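Local coordinates for insecticidal crystal protein Cry35Ab1 (Bacillus thuringiensis, PDB 4JP0) that forms one component of a binary insecticidal toxin active on western corn rootworm, with the larval midgut epithelium as its probable primary target, at residues H13-Y18 against N130-W135; N5-I10 against K46-P51; Q212-S217 against Y229-G234; K156-Y161 against T340-S345. All blocks are in the same frame, centred on the assembly; numbering follows the deposited sequence.

Interaction 1: H13-Y18 against N130-W135; sequences HANGLY and NPNQQW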
# COMPACT_ATOMS: atom_id res chain seq x y z
N HIS A 13 -30.52 -19.75 -5.37
CA HIS A 13 -30.92 -20.63 -6.47
C HIS A 13 -32.25 -21.34 -6.20
O HIS A 13 -33.10 -21.40 -7.07
CB HIS A 13 -29.83 -21.67 -6.72
CG HIS A 13 -30.18 -22.74 -7.72
ND1 HIS A 13 -30.18 -22.53 -9.08
CD2 HIS A 13 -30.44 -24.06 -7.55
CE1 HIS A 13 -30.45 -23.66 -9.71
NE2 HIS A 13 -30.64 -24.60 -8.80
N ALA A 14 -32.42 -21.85 -4.98
CA ALA A 14 -33.63 -22.62 -4.65
C ALA A 14 -34.89 -21.77 -4.54
O ALA A 14 -35.92 -22.15 -5.07
CB ALA A 14 -33.48 -23.40 -3.33
N ASN A 15 -34.81 -20.64 -3.85
CA ASN A 15 -36.03 -19.91 -3.49
C ASN A 15 -36.22 -18.54 -4.14
O ASN A 15 -37.25 -17.90 -3.96
CB ASN A 15 -36.14 -19.84 -1.97
CG ASN A 15 -35.09 -18.94 -1.32
OD1 ASN A 15 -34.61 -17.94 -1.89
ND2 ASN A 15 -34.78 -19.25 -0.08
N GLY A 16 -35.19 -18.08 -4.85
CA GLY A 16 -35.26 -16.86 -5.66
C GLY A 16 -35.28 -15.55 -4.87
O GLY A 16 -35.50 -14.47 -5.45
N LEU A 17 -35.04 -15.64 -3.57
CA LEU A 17 -35.01 -14.47 -2.67
C LEU A 17 -33.65 -13.81 -2.68
O LEU A 17 -32.67 -14.46 -3.02
CB LEU A 17 -35.41 -14.91 -1.27
CG LEU A 17 -36.81 -15.54 -1.14
CD1 LEU A 17 -37.03 -15.86 0.34
CD2 LEU A 17 -37.89 -14.57 -1.68
N TYR A 18 -33.60 -12.50 -2.37
CA TYR A 18 -32.35 -11.75 -2.40
C TYR A 18 -31.80 -11.40 -1.02
O TYR A 18 -32.55 -10.98 -0.13
CB TYR A 18 -32.56 -10.44 -3.16
CG TYR A 18 -32.76 -10.69 -4.65
CD1 TYR A 18 -33.97 -11.18 -5.16
CD2 TYR A 18 -31.75 -10.41 -5.55
CE1 TYR A 18 -34.14 -11.41 -6.57
CE2 TYR A 18 -31.91 -10.62 -6.94
CZ TYR A 18 -33.11 -11.13 -7.43
OH TYR A 18 -33.26 -11.34 -8.78
N ASN A 130 -27.24 -29.31 -2.47
CA ASN A 130 -28.27 -28.65 -1.77
C ASN A 130 -28.46 -27.39 -2.55
O ASN A 130 -27.61 -26.59 -2.57
CB ASN A 130 -27.82 -28.39 -0.36
CG ASN A 130 -28.86 -27.76 0.46
OD1 ASN A 130 -29.82 -27.25 -0.03
ND2 ASN A 130 -28.66 -27.78 1.73
N PRO A 131 -29.57 -27.32 -3.27
CA PRO A 131 -29.87 -26.13 -4.07
C PRO A 131 -29.98 -24.90 -3.17
O PRO A 131 -29.81 -23.78 -3.68
CB PRO A 131 -31.22 -26.49 -4.72
CG PRO A 131 -31.79 -27.51 -3.79
CD PRO A 131 -30.60 -28.37 -3.39
N ASN A 132 -30.27 -25.09 -1.87
CA ASN A 132 -30.34 -23.97 -0.93
C ASN A 132 -28.96 -23.38 -0.55
O ASN A 132 -28.88 -22.33 0.09
CB ASN A 132 -31.13 -24.38 0.31
CG ASN A 132 -32.65 -24.46 0.02
OD1 ASN A 132 -33.31 -23.43 -0.08
ND2 ASN A 132 -33.16 -25.67 -0.15
N GLN A 133 -27.91 -24.02 -1.01
CA GLN A 133 -26.56 -23.55 -0.79
C GLN A 133 -25.97 -22.99 -2.10
O GLN A 133 -24.79 -22.72 -2.19
CB GLN A 133 -25.71 -24.71 -0.24
CG GLN A 133 -26.16 -25.07 1.21
CD GLN A 133 -25.31 -26.16 1.82
OE1 GLN A 133 -24.70 -26.93 1.10
NE2 GLN A 133 -25.23 -26.19 3.16
N GLN A 134 -26.83 -22.77 -3.11
CA GLN A 134 -26.34 -22.22 -4.36
C GLN A 134 -26.88 -20.78 -4.55
O GLN A 134 -28.05 -20.52 -4.28
CB GLN A 134 -26.74 -23.07 -5.57
CG GLN A 134 -26.60 -24.60 -5.40
CD GLN A 134 -25.20 -25.00 -5.05
OE1 GLN A 134 -24.26 -24.59 -5.73
NE2 GLN A 134 -25.05 -25.84 -4.01
N TRP A 135 -26.05 -19.90 -5.08
CA TRP A 135 -26.33 -18.47 -5.14
C TRP A 135 -25.95 -17.88 -6.49
O TRP A 135 -24.97 -18.29 -7.11
CB TRP A 135 -25.53 -17.74 -4.04
CG TRP A 135 -25.85 -18.27 -2.67
CD1 TRP A 135 -25.30 -19.34 -2.07
CD2 TRP A 135 -26.93 -17.85 -1.84
NE1 TRP A 135 -25.92 -19.60 -0.87
CE2 TRP A 135 -26.94 -18.69 -0.70
CE3 TRP A 135 -27.84 -16.79 -1.90
CZ2 TRP A 135 -27.84 -18.53 0.36
CZ3 TRP A 135 -28.74 -16.61 -0.84
CH2 TRP A 135 -28.73 -17.49 0.28
O HOH W 1 -35.33 -21.92 0.89

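Interaction 2: N5-I10 against K46-P51; sequences NKVYEI and KWFLFP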
# COMPACT_ATOMS: atom_id res chain seq x y z
N ASN A 5 -15.34 -4.69 -9.63
CA ASN A 5 -15.70 -3.30 -9.84
C ASN A 5 -17.18 -3.21 -10.15
O ASN A 5 -17.62 -2.36 -10.90
CB ASN A 5 -14.87 -2.68 -10.97
CG ASN A 5 -15.14 -3.33 -12.31
OD1 ASN A 5 -15.49 -4.52 -12.40
ND2 ASN A 5 -14.97 -2.56 -13.37
N LYS A 6 -17.95 -4.09 -9.54
CA LYS A 6 -19.39 -4.12 -9.76
C LYS A 6 -20.20 -4.07 -8.49
O LYS A 6 -19.75 -4.52 -7.41
CB LYS A 6 -19.75 -5.43 -10.50
CG LYS A 6 -19.30 -5.42 -11.95
CD LYS A 6 -19.59 -6.78 -12.62
CE LYS A 6 -19.39 -6.67 -14.12
NZ LYS A 6 -19.16 -8.01 -14.70
N VAL A 7 -21.43 -3.59 -8.63
CA VAL A 7 -22.40 -3.68 -7.56
C VAL A 7 -23.26 -4.90 -7.91
O VAL A 7 -23.79 -5.00 -9.02
CB VAL A 7 -23.33 -2.40 -7.53
CG1 VAL A 7 -24.36 -2.54 -6.43
CG2 VAL A 7 -22.48 -1.13 -7.32
N TYR A 8 -23.39 -5.84 -6.98
CA TYR A 8 -24.08 -7.08 -7.24
C TYR A 8 -25.31 -7.23 -6.39
O TYR A 8 -25.36 -6.74 -5.29
CB TYR A 8 -23.16 -8.23 -6.83
CG TYR A 8 -21.99 -8.49 -7.73
CD1 TYR A 8 -20.70 -8.10 -7.36
CD2 TYR A 8 -22.16 -9.16 -8.93
CE1 TYR A 8 -19.62 -8.38 -8.20
CE2 TYR A 8 -21.07 -9.43 -9.77
CZ TYR A 8 -19.82 -9.05 -9.39
OH TYR A 8 -18.74 -9.33 -10.18
N GLU A 9 -26.29 -7.96 -6.90
CA GLU A 9 -27.41 -8.42 -6.06
C GLU A 9 -27.14 -9.90 -5.90
O GLU A 9 -26.65 -10.54 -6.83
CB GLU A 9 -28.76 -8.19 -6.77
CG GLU A 9 -29.12 -6.71 -6.76
CD GLU A 9 -30.42 -6.41 -7.45
OE1 GLU A 9 -30.95 -7.28 -8.18
OE2 GLU A 9 -30.89 -5.28 -7.27
N ILE A 10 -27.43 -10.46 -4.75
CA ILE A 10 -27.14 -11.89 -4.50
C ILE A 10 -28.45 -12.61 -4.19
O ILE A 10 -29.17 -12.25 -3.28
CB ILE A 10 -26.16 -12.05 -3.32
CG1 ILE A 10 -24.82 -11.39 -3.65
CG2 ILE A 10 -25.92 -13.50 -2.96
CD1 ILE A 10 -23.88 -11.35 -2.42
N LYS A 46 -27.89 -4.33 -2.44
CA LYS A 46 -26.71 -4.06 -3.27
C LYS A 46 -25.46 -4.34 -2.50
O LYS A 46 -25.29 -3.79 -1.43
CB LYS A 46 -26.69 -2.61 -3.75
CG LYS A 46 -27.80 -2.28 -4.77
CD LYS A 46 -27.70 -0.83 -5.25
CE LYS A 46 -28.90 -0.47 -6.13
NZ LYS A 46 -28.72 0.86 -6.80
N TRP A 47 -24.58 -5.14 -3.11
CA TRP A 47 -23.36 -5.59 -2.46
C TRP A 47 -22.14 -5.31 -3.35
O TRP A 47 -22.23 -5.42 -4.59
CB TRP A 47 -23.45 -7.10 -2.13
CG TRP A 47 -24.66 -7.39 -1.40
CD1 TRP A 47 -25.78 -8.03 -1.86
CD2 TRP A 47 -24.94 -6.99 -0.06
NE1 TRP A 47 -26.73 -8.06 -0.88
CE2 TRP A 47 -26.25 -7.40 0.23
CE3 TRP A 47 -24.21 -6.29 0.93
CZ2 TRP A 47 -26.87 -7.14 1.48
CZ3 TRP A 47 -24.82 -6.05 2.18
CH2 TRP A 47 -26.13 -6.49 2.43
N PHE A 48 -21.03 -4.90 -2.73
CA PHE A 48 -19.79 -4.64 -3.47
C PHE A 48 -18.72 -5.58 -2.98
O PHE A 48 -18.49 -5.70 -1.76
CB PHE A 48 -19.34 -3.18 -3.27
CG PHE A 48 -18.41 -2.69 -4.33
CD1 PHE A 48 -18.89 -1.93 -5.39
CD2 PHE A 48 -17.04 -2.96 -4.26
CE1 PHE A 48 -18.04 -1.47 -6.37
CE2 PHE A 48 -16.18 -2.50 -5.26
CZ PHE A 48 -16.68 -1.75 -6.31
N LEU A 49 -18.10 -6.30 -3.91
CA LEU A 49 -17.07 -7.24 -3.55
C LEU A 49 -15.71 -6.58 -3.62
O LEU A 49 -15.40 -5.94 -4.62
CB LEU A 49 -17.05 -8.40 -4.55
CG LEU A 49 -18.29 -9.24 -4.68
CD1 LEU A 49 -17.98 -10.44 -5.60
CD2 LEU A 49 -18.74 -9.70 -3.31
N PHE A 50 -14.93 -6.66 -2.56
CA PHE A 50 -13.51 -6.24 -2.63
C PHE A 50 -12.61 -7.46 -2.51
O PHE A 50 -12.86 -8.35 -1.69
CB PHE A 50 -13.18 -5.27 -1.51
CG PHE A 50 -13.81 -3.89 -1.70
CD1 PHE A 50 -14.81 -3.46 -0.87
CD2 PHE A 50 -13.38 -3.05 -2.70
CE1 PHE A 50 -15.35 -2.19 -0.99
CE2 PHE A 50 -13.94 -1.78 -2.85
CZ PHE A 50 -14.92 -1.36 -1.98
N PRO A 51 -11.56 -7.52 -3.33
CA PRO A 51 -10.66 -8.67 -3.30
C PRO A 51 -9.58 -8.46 -2.23
O PRO A 51 -9.12 -7.33 -2.02
CB PRO A 51 -10.04 -8.65 -4.71
CG PRO A 51 -9.91 -7.13 -5.01
CD PRO A 51 -11.12 -6.49 -4.30
O HOH W 2 -17.46 -5.65 -6.76
O HOH W 3 -29.05 -8.92 -3.00

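Interaction 3: Q212-S217 against Y229-G234; sequences QRAVGS and YTYEWG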
# COMPACT_ATOMS: atom_id res chain seq x y z
N GLN A 212 17.89 12.44 -2.78
CA GLN A 212 17.89 13.74 -2.14
C GLN A 212 19.13 13.90 -1.24
O GLN A 212 19.51 12.97 -0.55
CB GLN A 212 16.63 13.90 -1.28
CG GLN A 212 16.44 15.29 -0.68
CD GLN A 212 15.10 15.40 0.07
OE1 GLN A 212 15.08 15.61 1.30
NE2 GLN A 212 13.99 15.25 -0.65
N ARG A 213 19.73 15.09 -1.25
CA ARG A 213 20.87 15.42 -0.41
C ARG A 213 20.58 15.09 1.04
O ARG A 213 19.49 15.35 1.52
CB ARG A 213 21.15 16.93 -0.57
CG ARG A 213 21.97 17.58 0.54
CD ARG A 213 22.10 19.11 0.38
NE ARG A 213 22.27 19.77 1.68
CZ ARG A 213 22.79 20.98 1.84
NH1 ARG A 213 23.20 21.68 0.78
NH2 ARG A 213 22.91 21.51 3.06
N ALA A 214 21.53 14.48 1.73
CA ALA A 214 21.35 14.19 3.15
C ALA A 214 21.72 15.42 3.96
O ALA A 214 22.83 15.96 3.82
CB ALA A 214 22.22 13.05 3.55
N VAL A 215 20.80 15.86 4.80
CA VAL A 215 21.02 17.02 5.63
C VAL A 215 22.21 16.74 6.57
O VAL A 215 22.26 15.69 7.26
CB VAL A 215 19.74 17.39 6.44
CG1 VAL A 215 19.95 18.69 7.23
CG2 VAL A 215 18.49 17.51 5.51
N GLY A 216 23.19 17.63 6.54
CA GLY A 216 24.40 17.56 7.36
C GLY A 216 25.60 16.97 6.63
O GLY A 216 26.75 17.04 7.12
N SER A 217 25.36 16.42 5.43
CA SER A 217 26.41 15.69 4.72
C SER A 217 27.37 16.54 3.86
O SER A 217 28.32 15.99 3.31
CB SER A 217 25.77 14.60 3.83
OG SER A 217 25.19 15.17 2.66
N TYR A 229 31.47 13.64 10.86
CA TYR A 229 30.25 14.39 10.66
C TYR A 229 29.02 13.53 10.89
O TYR A 229 29.11 12.31 11.09
CB TYR A 229 30.21 15.01 9.25
CG TYR A 229 30.01 14.02 8.12
CD1 TYR A 229 28.75 13.83 7.54
CD2 TYR A 229 31.07 13.28 7.61
CE1 TYR A 229 28.56 12.93 6.51
CE2 TYR A 229 30.89 12.37 6.57
CZ TYR A 229 29.63 12.20 6.03
OH TYR A 229 29.43 11.32 4.97
N THR A 230 27.86 14.16 10.87
CA THR A 230 26.63 13.44 11.05
C THR A 230 25.61 13.91 10.02
O THR A 230 25.53 15.10 9.70
CB THR A 230 26.12 13.67 12.49
OG1 THR A 230 24.94 12.90 12.72
CG2 THR A 230 25.64 15.10 12.66
N TYR A 231 24.87 12.97 9.47
CA TYR A 231 23.79 13.33 8.56
C TYR A 231 22.53 12.74 9.14
O TYR A 231 22.60 11.85 9.98
CB TYR A 231 24.03 12.84 7.12
CG TYR A 231 24.05 11.35 6.96
CD1 TYR A 231 22.88 10.63 6.74
CD2 TYR A 231 25.25 10.64 7.02
CE1 TYR A 231 22.90 9.28 6.58
CE2 TYR A 231 25.27 9.26 6.85
CZ TYR A 231 24.08 8.60 6.64
OH TYR A 231 24.05 7.24 6.48
N GLU A 232 21.40 13.26 8.70
CA GLU A 232 20.10 12.81 9.17
C GLU A 232 19.41 11.88 8.18
O GLU A 232 19.59 11.99 6.98
CB GLU A 232 19.21 14.03 9.35
CG GLU A 232 19.73 15.01 10.39
CD GLU A 232 18.94 16.30 10.39
OE1 GLU A 232 17.80 16.31 9.83
OE2 GLU A 232 19.45 17.30 10.95
N TRP A 233 18.62 10.95 8.70
CA TRP A 233 17.83 10.10 7.83
C TRP A 233 16.63 9.65 8.63
O TRP A 233 16.47 10.05 9.79
CB TRP A 233 18.64 8.91 7.31
CG TRP A 233 19.16 8.00 8.40
CD1 TRP A 233 20.28 8.18 9.17
CD2 TRP A 233 18.60 6.75 8.79
NE1 TRP A 233 20.44 7.12 10.03
CE2 TRP A 233 19.41 6.23 9.82
CE3 TRP A 233 17.48 6.04 8.39
CZ2 TRP A 233 19.13 5.01 10.44
CZ3 TRP A 233 17.20 4.83 9.00
CH2 TRP A 233 18.02 4.33 10.01
N GLY A 234 15.78 8.83 8.02
CA GLY A 234 14.56 8.40 8.68
C GLY A 234 13.38 9.18 8.13
O GLY A 234 13.22 9.31 6.91
O HOH W 4 18.55 14.00 5.27
O HOH W 5 29.73 13.70 2.59

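Interaction 4: K156-Y161 against T340-S345; sequences KDYPKY and TYNVTS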
# COMPACT_ATOMS: atom_id res chain seq x y z
N LYS A 156 17.15 6.11 -11.16
CA LYS A 156 18.28 6.85 -11.75
C LYS A 156 19.43 6.94 -10.77
O LYS A 156 19.24 6.78 -9.58
CB LYS A 156 17.84 8.25 -12.15
CG LYS A 156 16.86 8.27 -13.35
CD LYS A 156 15.93 9.50 -13.19
CE LYS A 156 15.36 10.01 -14.52
NZ LYS A 156 14.83 8.92 -15.38
N ASP A 157 20.64 7.17 -11.29
CA ASP A 157 21.82 7.32 -10.43
C ASP A 157 21.74 8.57 -9.55
O ASP A 157 21.09 9.54 -9.93
CB ASP A 157 23.05 7.46 -11.30
CG ASP A 157 23.44 6.18 -12.02
OD1 ASP A 157 22.84 5.10 -11.80
OD2 ASP A 157 24.40 6.20 -12.81
N TYR A 158 22.40 8.57 -8.40
CA TYR A 158 22.45 9.79 -7.58
C TYR A 158 23.31 10.81 -8.31
O TYR A 158 24.15 10.42 -9.12
CB TYR A 158 22.94 9.53 -6.16
CG TYR A 158 24.28 8.85 -6.06
CD1 TYR A 158 25.46 9.60 -6.05
CD2 TYR A 158 24.38 7.47 -5.96
CE1 TYR A 158 26.69 8.99 -5.97
CE2 TYR A 158 25.62 6.85 -5.86
CZ TYR A 158 26.76 7.61 -5.87
OH TYR A 158 27.97 6.99 -5.77
N PRO A 159 23.12 12.10 -8.03
CA PRO A 159 23.82 13.16 -8.76
C PRO A 159 25.31 13.12 -8.51
O PRO A 159 25.76 12.64 -7.48
CB PRO A 159 23.23 14.44 -8.16
CG PRO A 159 21.87 13.98 -7.59
CD PRO A 159 22.22 12.64 -6.99
N LYS A 160 26.06 13.64 -9.48
CA LYS A 160 27.52 13.72 -9.32
C LYS A 160 27.92 15.15 -9.56
O LYS A 160 27.21 15.88 -10.25
CB LYS A 160 28.23 12.82 -10.33
CG LYS A 160 27.74 11.39 -10.34
CD LYS A 160 28.24 10.63 -9.12
CE LYS A 160 27.84 9.16 -9.21
NZ LYS A 160 26.40 8.99 -9.61
N TYR A 161 29.06 15.56 -9.00
CA TYR A 161 29.53 16.92 -9.19
C TYR A 161 29.89 17.18 -10.65
O TYR A 161 30.34 16.28 -11.37
CB TYR A 161 30.75 17.21 -8.32
CG TYR A 161 30.45 17.56 -6.89
CD1 TYR A 161 30.56 16.60 -5.89
CD2 TYR A 161 30.13 18.87 -6.53
CE1 TYR A 161 30.32 16.94 -4.55
CE2 TYR A 161 29.89 19.21 -5.20
CZ TYR A 161 29.97 18.24 -4.21
OH TYR A 161 29.73 18.57 -2.88
N THR A 340 20.94 3.21 1.87
CA THR A 340 21.15 3.69 0.50
C THR A 340 22.09 4.88 0.44
O THR A 340 22.27 5.47 -0.62
CB THR A 340 19.84 4.12 -0.17
OG1 THR A 340 19.26 5.23 0.54
CG2 THR A 340 18.81 3.00 -0.08
N TYR A 341 22.69 5.22 1.57
CA TYR A 341 23.52 6.41 1.65
C TYR A 341 24.72 6.28 0.72
O TYR A 341 25.44 5.27 0.76
CB TYR A 341 23.96 6.64 3.11
CG TYR A 341 24.73 7.91 3.35
CD1 TYR A 341 24.13 9.16 3.17
CD2 TYR A 341 26.04 7.87 3.77
CE1 TYR A 341 24.84 10.34 3.40
CE2 TYR A 341 26.76 9.06 4.01
CZ TYR A 341 26.16 10.27 3.81
OH TYR A 341 26.89 11.42 4.04
N ASN A 342 24.94 7.30 -0.10
CA ASN A 342 26.12 7.28 -0.95
C ASN A 342 26.74 8.63 -0.90
O ASN A 342 26.02 9.63 -0.89
CB ASN A 342 25.73 7.01 -2.40
CG ASN A 342 25.56 5.55 -2.67
OD1 ASN A 342 26.53 4.87 -3.04
ND2 ASN A 342 24.33 5.04 -2.47
N VAL A 343 28.07 8.70 -0.86
CA VAL A 343 28.70 10.01 -0.91
C VAL A 343 29.40 10.26 -2.25
O VAL A 343 29.79 9.31 -2.97
CB VAL A 343 29.73 10.19 0.23
CG1 VAL A 343 29.02 10.25 1.56
CG2 VAL A 343 30.74 9.04 0.20
N THR A 344 29.57 11.52 -2.60
CA THR A 344 30.31 11.81 -3.82
C THR A 344 31.15 13.03 -3.54
O THR A 344 30.84 13.83 -2.67
CB THR A 344 29.38 11.92 -5.07
OG1 THR A 344 30.17 12.04 -6.26
CG2 THR A 344 28.53 13.20 -5.04
N SER A 345 32.25 13.16 -4.26
CA SER A 345 33.18 14.22 -3.92
C SER A 345 33.62 15.08 -5.07
O SER A 345 33.36 14.79 -6.25
CB SER A 345 34.42 13.56 -3.31
OG SER A 345 35.03 12.74 -4.30
O HOH W 6 30.55 8.62 -6.11
O HOH W 7 28.80 5.02 -4.03

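Interaction 1: H13-Y18 against N130-W135
The backbone N of His13 reaches Gln134 O at 2.8 Å with an N-H...O angle of 167°, a nearly straight bond whose donor is tilted from the carbonyl plane. One residue on, Ala14 N makes a weak bond to Pro131 O, which also accepts from Gln134 N within its own turn. The imidazole of His13 follows the backbone across: with CG anti to N (chi1 173°), it swings to Pro131, whose CB lies 3.8 Å from CD2 at the ring edge. Behind it, His13 CB and Gln134 CB are 3.6 Å apart; the two side chains run side by side, ring and amide planes almost perpendicular. Gln134 then bends, taking NE2 back to Asn130 O at 3.0 Å, while OE1 is held by Asn96. Gln133 N meets the same Asn130 O from the opposite face of its carbonyl plane. Gln133 and Trp135 have the spacing of the QxW motif of ricin B-type beta-trefoils: the Gln133 amide bonds to Asp125 and Ser127, and Trp135 NE1 to Leu110. On the exposed Ala14, the methyl CB sits 3.3 Å from Asn132 OD1. That oxygen takes a hydrogen bond from a water at 2.7 Å, and the water in turn accepts from Asn15 ND2 at 2.9 Å. The other end of the Asn15 amide, OD1, receives Leu17 N at 2.9 Å in an Asx turn.

Interaction 2: N5-I10 against K46-P51
Tyr8 and Leu49 meet at about a right angle, the leucine CD1 lying 3.7 Å from the tyrosine CE1. Beside them Ile10 CD1 touches Trp47 CD1 at 3.9 Å, and beyond these segments Trp47 packs edge-to-face with Trp70. The sheet face bearing Tyr8, Ile10, Trp47 and Leu49 thus holds an apolar cluster. On the other face Val7 points CG1, anti to its own N, at Lys46 CB, 3.6 Å away, while its CG2 comes to the edge of the Phe48 ring. Strands 6-10 and 47-51 are antiparallel neighbours in the ricin B-type beta-trefoil, strongly twisted, their axes 120° apart. Tyr8 and Trp47 form a hydrogen-bonded pair: Tyr8 N to Trp47 O is 2.7 Å, Trp47 N to Tyr8 O 2.8 Å. Past this pair the strands splay and water takes over. One water rests over the centre of the Phe48 ring and donates both to Lys6 O, at 2.6 Å, and to Leu49 O, at 3.0 Å. At the other end a second water accepts from Ile10 N and, weakly, from Trp47 NE1, whose stronger partner is Ala19 O. The outer charge of Lys6 is paired with Asp3, which also accepts the Tyr8 hydroxyl through its backbone O.

Interaction 3: Q212-S217 against Y229-G234
The Tyr229 ring lies obliquely against the turn at Gly216 and Ser217, its CD1 3.8 Å from Gly216 O and its CE1 3.9 Å from Ser217 CA. The next ring on the same side of the strand, Tyr231, meets Ala214 CB obliquely and stacks on Tyr341. The third flat group, the Glu232 carboxylate, packs on Val215, with OE2 4.0 Å from CG1; the extended glutamate crosses the valine at a slant, and OE1 makes a long, weak ion pair with Lys292.

Between these groups a single backbone bond joins the segments, Glu232 N to Val215 O at 3.0 Å. The same oxygen lies 3.1 Å from Tyr231 CA in a CA-H...O contact. Ala214 to Ser217 form a type II beta turn, with Gly216 at its third position (phi 98°) facing the strand; its CA makes a CA-H...O contact with Thr230 O. Ser217 closes the turn twice over on Ala214 O: its N bonds there at 3.0 Å, and its OG, placed between N and the carbonyl carbon by chi1 of 76°, donates at 2.7 Å in the carbonyl plane. A water that accepts from Val215 N and donates to Glu232 O adds a bridge beside the bond between the segments.

The turn interrupts strand 202-221 in the four-stranded sheet of the toxin_10 region. Ala214 is hydrogen-bonded to Gly311 of strand 307-323 on that side, whereas Tyr231 pairs with Glu295 of strand 292-301 in the separate two-stranded sheet.

Interaction 4: K156-Y161 against T340-S345
The irregular chain leading from the beta-trefoil into the toxin_10 sheet lays Tyr158-Tyr161 along strand 327-346, an edge strand of the sheet, where they meet Asn342, Thr344 and Ser345. The two runs point the same way, 8° apart, but their nearest CA atoms are 6.5 Å apart at Lys160 and Thr344, and no direct hydrogen bond crosses. The contact is made by side chains. Tyr158, with CG between its N and carbonyl carbon (chi1 56°), sends its ring over Asn342: CB lies 3.8 Å from the ring centroid in a CH-pi contact, and the amide plane is only 22° from the ring plane. On the opposite face stands Lys160 NZ, toward the rim, where it is held by a 2.7 Å bond to Tyr158 O. Thr344 CB approaches the edge of this ring, and Thr344 CG2 comes within 3.7 Å of Pro159 O. Further on, Tyr161 CE1 lies 3.7 Å from Thr344 O, which sits in plane at the ring edge, and Tyr161 CD1 is 3.4 Å from Ser345 O. Two waters gather at Tyr158 OH; one also donates to Asn342 OD1, and the other reaches Val343 O and Thr344 OG1 only weakly. With ring packing and water in place of direct polar bonds, and Pro159 O buried without a partner, the linker rests against the sheet edge without extending the sheet.

From the N terminus, strand 6-12 opens interaction 2, and the loop that follows it opens interaction 1. Interaction 2 closes first, when 46-51 returns beside 5-10; interaction 1 closes only at 130-135, so the two cross along the chain. They touch in space, Trp135 and Tyr18 packing on Ile10, and together tie the first strand and the loop after it to strand 43-52 and to the loop before strand 135-142. The chain then leaves through 156-161, opening interaction 4, which closes at 340-345. Interaction 3 forms and closes within that span, and the pair meet through Tyr229, Tyr231 and Tyr341. The trefoil and toxin_10 pairs lie on opposite sides of the chain centre.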